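Local atomic coordinates of protein TASOR (Homo sapiens, PDB entry 6TL1), a protein that serves as a component of the HUSH complex, which maintains epigenetic silencing of H3K9me3-rich loci by promoting recruitment of SETDB1 and MORC2. Residues 166-170 with 171-175; 96-100 with 101-105. All blocks are in the same frame, centred on the assembly; numbering follows the deposited sequence.

Contact 1: 166-170 with 171-175; sequences NRITS and LLAYR
Ile168 reaches with its terminal methyl CD1 to the methyl of Ala173, CD1 and CB lying 3.9 Å apart across a tight bend in the chain. Its CG1 stands beside the backbone N (chi1 -71°), and this swings the longer branch toward the second arm of the bend. Alanine suits the facing site, since its one carbon meets the isoleucine and also sits 3.6 Å from Ser170 O.

That oxygen closes a type I beta turn from Ser170 to Ala173. Ala173 N donates to Ser170 O over 3.2 Å along a nearly straight N-H path of 163°, although the donor stands well above the carbonyl plane. A second bond lies within the same turn: Leu172 N gives its hydrogen to Ser170 OG at 3.1 Å, the signature of an ST turn. The hydroxyl can do this because it lies beside its own carbonyl carbon (chi1 171°), brought forward over the following peptides. Serine is well chosen here, being short enough for its oxygen to serve as an acceptor two residues on, and Leu172 CB packs 3.8 Å from the same OG. Beyond the turn, Arg175 NH1 hydrogen-bonds to a glycerol that probably came from the crystallisation liquor.

Leu171 N hydrogen-bonds to Glu27, while the side chains of Leu171 and Leu172 rest on the loop residues Asp114 and Pro120, and Ile168 touches Leu26. The bend thus lies on the surface of the pseudo-PARP domain: it leaves a 3-10 segment at Asn166 and Arg167, some residues after strand 159-162, and ends at Arg175, the N-cap residue of helix 176-179, which leads on to strand 181-184.

Contact 2: 96-100 with 101-105; sequences KITIL and GSPSM
Pro103 turns its ring toward the carbonyl of Ile97, and the oxygen touches three of its carbons in succession. CB lies 3.5 Å from Ile97 O and CG 3.4 Å from it. CD, the carbon bonded to the ring nitrogen, comes nearest at 3.3 Å, and it also meets the methyl CG2 of Thr98 at 4.1 Å. The threonine and proline side chains lie alongside each other and point the same way. CG2 is available because it stands beside the backbone N of Thr98, whereas OG1 takes the position between that N and the carbonyl carbon (chi1 59°). Threonine, branched into a methyl and a hydroxyl, can therefore offer the methyl to the proline and keep the hydroxyl apart.

Between these residues the chain reverses through a type I beta turn from Thr98 to Gly101. Gly101 N donates to Thr98 O at 3.2 Å, with an N-H...O angle of 159° and the nitrogen raised above the carbonyl plane. Glycine is called for at this corner: at its extended, positive-phi backbone angles any beta-carbon would be jammed against Leu100 O. On either side of Pro103 in sequence, Ser102 OG and Ser104 OG are hydrogen-bonded at 2.7 Å, and Met105 N bonds to Ser102 O at 3.0 Å.

Tyr108 OH bonds to both Leu100 N and Gly101 O, while His160 ND1 bonds to Leu100 O, so strands 107-110 and 159-162 both serve the backbone at the buried end of the turn. Leu100 packs on Tyr183 and Ile97 on Tyr177. With no charged pair across it, the contact rests on the backbone bond of the turn and on the proline ring set against a carbonyl oxygen; the ring carbons crowding Ile97 O, CD above all, are consistent with a weak C-H...O attraction.

Both contacts are local, each built round a type I beta turn with one backbone bond from its last residue to its first, but their settings differ. Contact 1 lies at the surface, in the loop that leads into helix 176-179; contact 2 is partly buried, in the loop between helix 82-88 and strand 107-110. In the exposed turn a serine hydroxyl supplies a further bond from within, whereas the deeper turn draws on tyrosine and histidine side chains of the mixed sheet. Helix 176-179 relates the two: contact 1 leads into it, and residues of contact 2 pack against it. Their centres lie about 20 Å apart and they do not touch.

Contact 1: 166-170 with 171-175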
loop_
_atom_site.group_PDB
_atom_site.type_symbol
_atom_site.label_atom_id
_atom_site.label_comp_id
_atom_site.label_asym_id
_atom_site.label_seq_id
_atom_site.Cartn_x
_atom_site.Cartn_y
_atom_site.Cartn_z
ATOM N N ASN A 166 14.413 6.681 3.829
ATOM C CA ASN A 166 14.980 6.091 5.045
ATOM C C ASN A 166 15.458 7.144 6.041
ATOM O O ASN A 166 15.673 6.814 7.210
ATOM C CB ASN A 166 16.103 5.109 4.703
ATOM C CG ASN A 166 15.595 3.884 3.940
ATOM O OD1 ASN A 166 14.394 3.734 3.707
ATOM N ND2 ASN A 166 16.511 2.990 3.576
ATOM N N ARG A 167 15.643 8.392 5.605
ATOM C CA ARG A 167 15.897 9.478 6.548
ATOM C C ARG A 167 14.742 9.638 7.528
ATOM O O ARG A 167 14.931 10.161 8.627
ATOM C CB ARG A 167 16.133 10.786 5.791
ATOM C CG ARG A 167 17.499 10.893 5.147
ATOM C CD ARG A 167 17.665 12.223 4.429
ATOM N NE ARG A 167 18.876 12.246 3.613
ATOM C CZ ARG A 167 19.184 13.210 2.750
ATOM N NH1 ARG A 167 18.367 14.243 2.587
ATOM N NH2 ARG A 167 20.309 13.138 2.052
ATOM N N ILE A 168 13.529 9.270 7.119
ATOM C CA ILE A 168 12.361 9.434 7.978
ATOM C C ILE A 168 12.412 8.397 9.102
ATOM O O ILE A 168 12.396 7.185 8.851
ATOM C CB ILE A 168 11.069 9.310 7.161
ATOM C CG1 ILE A 168 10.889 10.538 6.259
ATOM C CG2 ILE A 168 9.866 9.218 8.073
ATOM C CD1 ILE A 168 11.005 11.869 6.995
ATOM N N THR A 169 12.469 8.862 10.355
ATOM C CA THR A 169 12.455 7.949 11.493
ATOM C C THR A 169 11.322 8.216 12.473
ATOM O O THR A 169 11.097 7.391 13.368
ATOM C CB THR A 169 13.789 7.980 12.264
ATOM O OG1 THR A 169 13.998 9.270 12.854
ATOM C CG2 THR A 169 14.949 7.635 11.347
ATOM N N SER A 170 10.632 9.348 12.355
ATOM C CA SER A 170 9.608 9.755 13.302
ATOM C C SER A 170 8.275 9.955 12.598
ATOM O O SER A 170 8.214 10.559 11.521
ATOM C CB SER A 170 10.029 11.047 14.026
ATOM O OG SER A 170 8.971 11.573 14.806
ATOM N N LEU A 171 7.200 9.488 13.242
ATOM C CA LEU A 171 5.846 9.738 12.760
ATOM C C LEU A 171 5.512 11.225 12.679
ATOM O O LEU A 171 4.551 11.590 11.993
ATOM C CB LEU A 171 4.836 9.041 13.679
ATOM C CG LEU A 171 4.882 7.509 13.689
ATOM C CD1 LEU A 171 3.965 6.943 14.772
ATOM C CD2 LEU A 171 4.489 6.961 12.313
ATOM N N LEU A 172 6.276 12.084 13.354
ATOM C CA LEU A 172 6.017 13.522 13.399
ATOM C C LEU A 172 6.962 14.348 12.527
ATOM O O LEU A 172 6.833 15.572 12.493
ATOM C CB LEU A 172 6.069 14.035 14.848
ATOM C CG LEU A 172 5.040 13.353 15.743
ATOM C CD1 LEU A 172 5.279 13.615 17.227
ATOM C CD2 LEU A 172 3.628 13.741 15.320
ATOM N N ALA A 173 7.895 13.718 11.822
ATOM C CA ALA A 173 8.749 14.444 10.894
ATOM C C ALA A 173 7.915 15.096 9.789
ATOM O O ALA A 173 6.848 14.609 9.411
ATOM C CB ALA A 173 9.789 13.502 10.288
ATOM N N TYR A 174 8.409 16.219 9.283
ATOM C CA TYR A 174 7.688 16.973 8.261
ATOM C C TYR A 174 7.369 16.099 7.051
ATOM O O TYR A 174 8.273 15.546 6.420
ATOM C CB TYR A 174 8.528 18.162 7.820
ATOM C CG TYR A 174 7.813 19.100 6.882
ATOM C CD1 TYR A 174 6.742 19.867 7.330
ATOM C CD2 TYR A 174 8.178 19.194 5.544
ATOM C CE1 TYR A 174 6.082 20.737 6.485
ATOM C CE2 TYR A 174 7.510 20.058 4.675
ATOM C CZ TYR A 174 6.461 20.821 5.155
ATOM O OH TYR A 174 5.794 21.685 4.319
ATOM N N ARG A 175 6.079 15.982 6.730
ATOM C CA ARG A 175 5.611 15.265 5.542
ATOM C C ARG A 175 6.040 13.803 5.546
ATOM O O ARG A 175 6.223 13.201 4.486
ATOM C CB ARG A 175 6.086 15.954 4.261
ATOM C CG ARG A 175 5.540 17.357 4.089
ATOM C CD ARG A 175 4.083 17.367 3.617
ATOM N NE ARG A 175 3.716 18.692 3.115
ATOM C CZ ARG A 175 3.246 19.678 3.871
ATOM N NH1 ARG A 175 3.066 19.491 5.173
ATOM N NH2 ARG A 175 2.953 20.849 3.322
#

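Contact 2: 96-100 with 101-105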
loop_
_atom_site.group_PDB
_atom_site.type_symbol
_atom_site.label_atom_id
_atom_site.label_comp_id
_atom_site.label_asym_id
_atom_site.label_seq_id
_atom_site.Cartn_x
_atom_site.Cartn_y
_atom_site.Cartn_z
ATOM N N LYS A 96 -5.023 11.919 -2.899
ATOM C CA LYS A 96 -4.772 13.322 -3.194
ATOM C C LYS A 96 -3.296 13.680 -3.121
ATOM O O LYS A 96 -2.938 14.841 -3.330
ATOM C CB LYS A 96 -5.615 14.216 -2.280
ATOM C CG LYS A 96 -7.097 14.043 -2.598
ATOM C CD LYS A 96 -7.890 15.316 -2.397
ATOM C CE LYS A 96 -9.211 15.232 -3.148
ATOM N NZ LYS A 96 -9.188 16.109 -4.364
ATOM N N ILE A 97 -2.440 12.708 -2.821
ATOM C CA ILE A 97 -1.001 12.924 -2.777
ATOM C C ILE A 97 -0.476 13.199 -4.179
ATOM O O ILE A 97 -0.933 12.598 -5.165
ATOM C CB ILE A 97 -0.330 11.692 -2.149
ATOM C CG1 ILE A 97 -0.949 11.402 -0.778
ATOM C CG2 ILE A 97 1.171 11.881 -2.029
ATOM C CD1 ILE A 97 -0.492 10.082 -0.195
ATOM N N THR A 98 0.492 14.118 -4.281
ATOM C CA THR A 98 1.084 14.497 -5.560
ATOM C C THR A 98 2.599 14.347 -5.595
ATOM O O THR A 98 3.202 14.527 -6.658
ATOM C CB THR A 98 0.723 15.951 -5.895
ATOM O OG1 THR A 98 1.197 16.802 -4.851
ATOM C CG2 THR A 98 -0.786 16.124 -6.004
ATOM N N ILE A 99 3.219 13.977 -4.476
ATOM C CA ILE A 99 4.661 14.111 -4.306
ATOM C C ILE A 99 5.458 13.226 -5.263
ATOM O O ILE A 99 6.560 13.600 -5.680
ATOM C CB ILE A 99 4.998 13.829 -2.824
ATOM C CG1 ILE A 99 6.398 14.297 -2.471
ATOM C CG2 ILE A 99 4.827 12.364 -2.474
ATOM C CD1 ILE A 99 6.686 14.062 -1.009
ATOM N N LEU A 100 4.940 12.046 -5.621
ATOM C CA LEU A 100 5.652 11.112 -6.490
ATOM C C LEU A 100 5.076 11.069 -7.901
ATOM O O LEU A 100 5.500 10.237 -8.716
ATOM C CB LEU A 100 5.630 9.703 -5.891
ATOM C CG LEU A 100 6.276 9.486 -4.522
ATOM C CD1 LEU A 100 6.198 8.017 -4.136
ATOM C CD2 LEU A 100 7.729 10.007 -4.473
ATOM N N GLY A 101 4.117 11.929 -8.208
ATOM C CA GLY A 101 3.486 11.923 -9.513
ATOM C C GLY A 101 2.000 12.107 -9.345
ATOM O O GLY A 101 1.485 11.962 -8.229
ATOM N N SER A 102 1.299 12.393 -10.438
ATOM C CA SER A 102 -0.117 12.719 -10.351
ATOM C C SER A 102 -0.905 11.518 -9.838
ATOM O O SER A 102 -0.681 10.389 -10.304
ATOM C CB SER A 102 -0.668 13.157 -11.711
ATOM O OG SER A 102 -2.077 13.375 -11.654
ATOM N N PRO A 103 -1.811 11.710 -8.883
ATOM C CA PRO A 103 -2.662 10.602 -8.437
ATOM C C PRO A 103 -3.651 10.154 -9.486
ATOM O O PRO A 103 -4.300 9.118 -9.291
ATOM C CB PRO A 103 -3.384 11.181 -7.222
ATOM C CG PRO A 103 -3.439 12.649 -7.502
ATOM C CD PRO A 103 -2.177 12.987 -8.239
ATOM N N SER A 104 -3.806 10.906 -10.574
ATOM C CA SER A 104 -4.635 10.453 -11.680
ATOM C C SER A 104 -3.934 9.407 -12.529
ATOM O O SER A 104 -4.575 8.785 -13.381
ATOM C CB SER A 104 -5.028 11.636 -12.565
ATOM O OG SER A 104 -3.883 12.187 -13.202
ATOM N N MET A 105 -2.634 9.206 -12.322
ATOM C CA MET A 105 -1.847 8.284 -13.123
ATOM C C MET A 105 -1.324 7.082 -12.350
ATOM O O MET A 105 -0.819 6.144 -12.974
ATOM C CB MET A 105 -0.671 9.031 -13.772
ATOM C CG MET A 105 -1.140 10.057 -14.804
ATOM S SD MET A 105 0.191 10.821 -15.753
ATOM C CE MET A 105 0.819 12.049 -14.637
#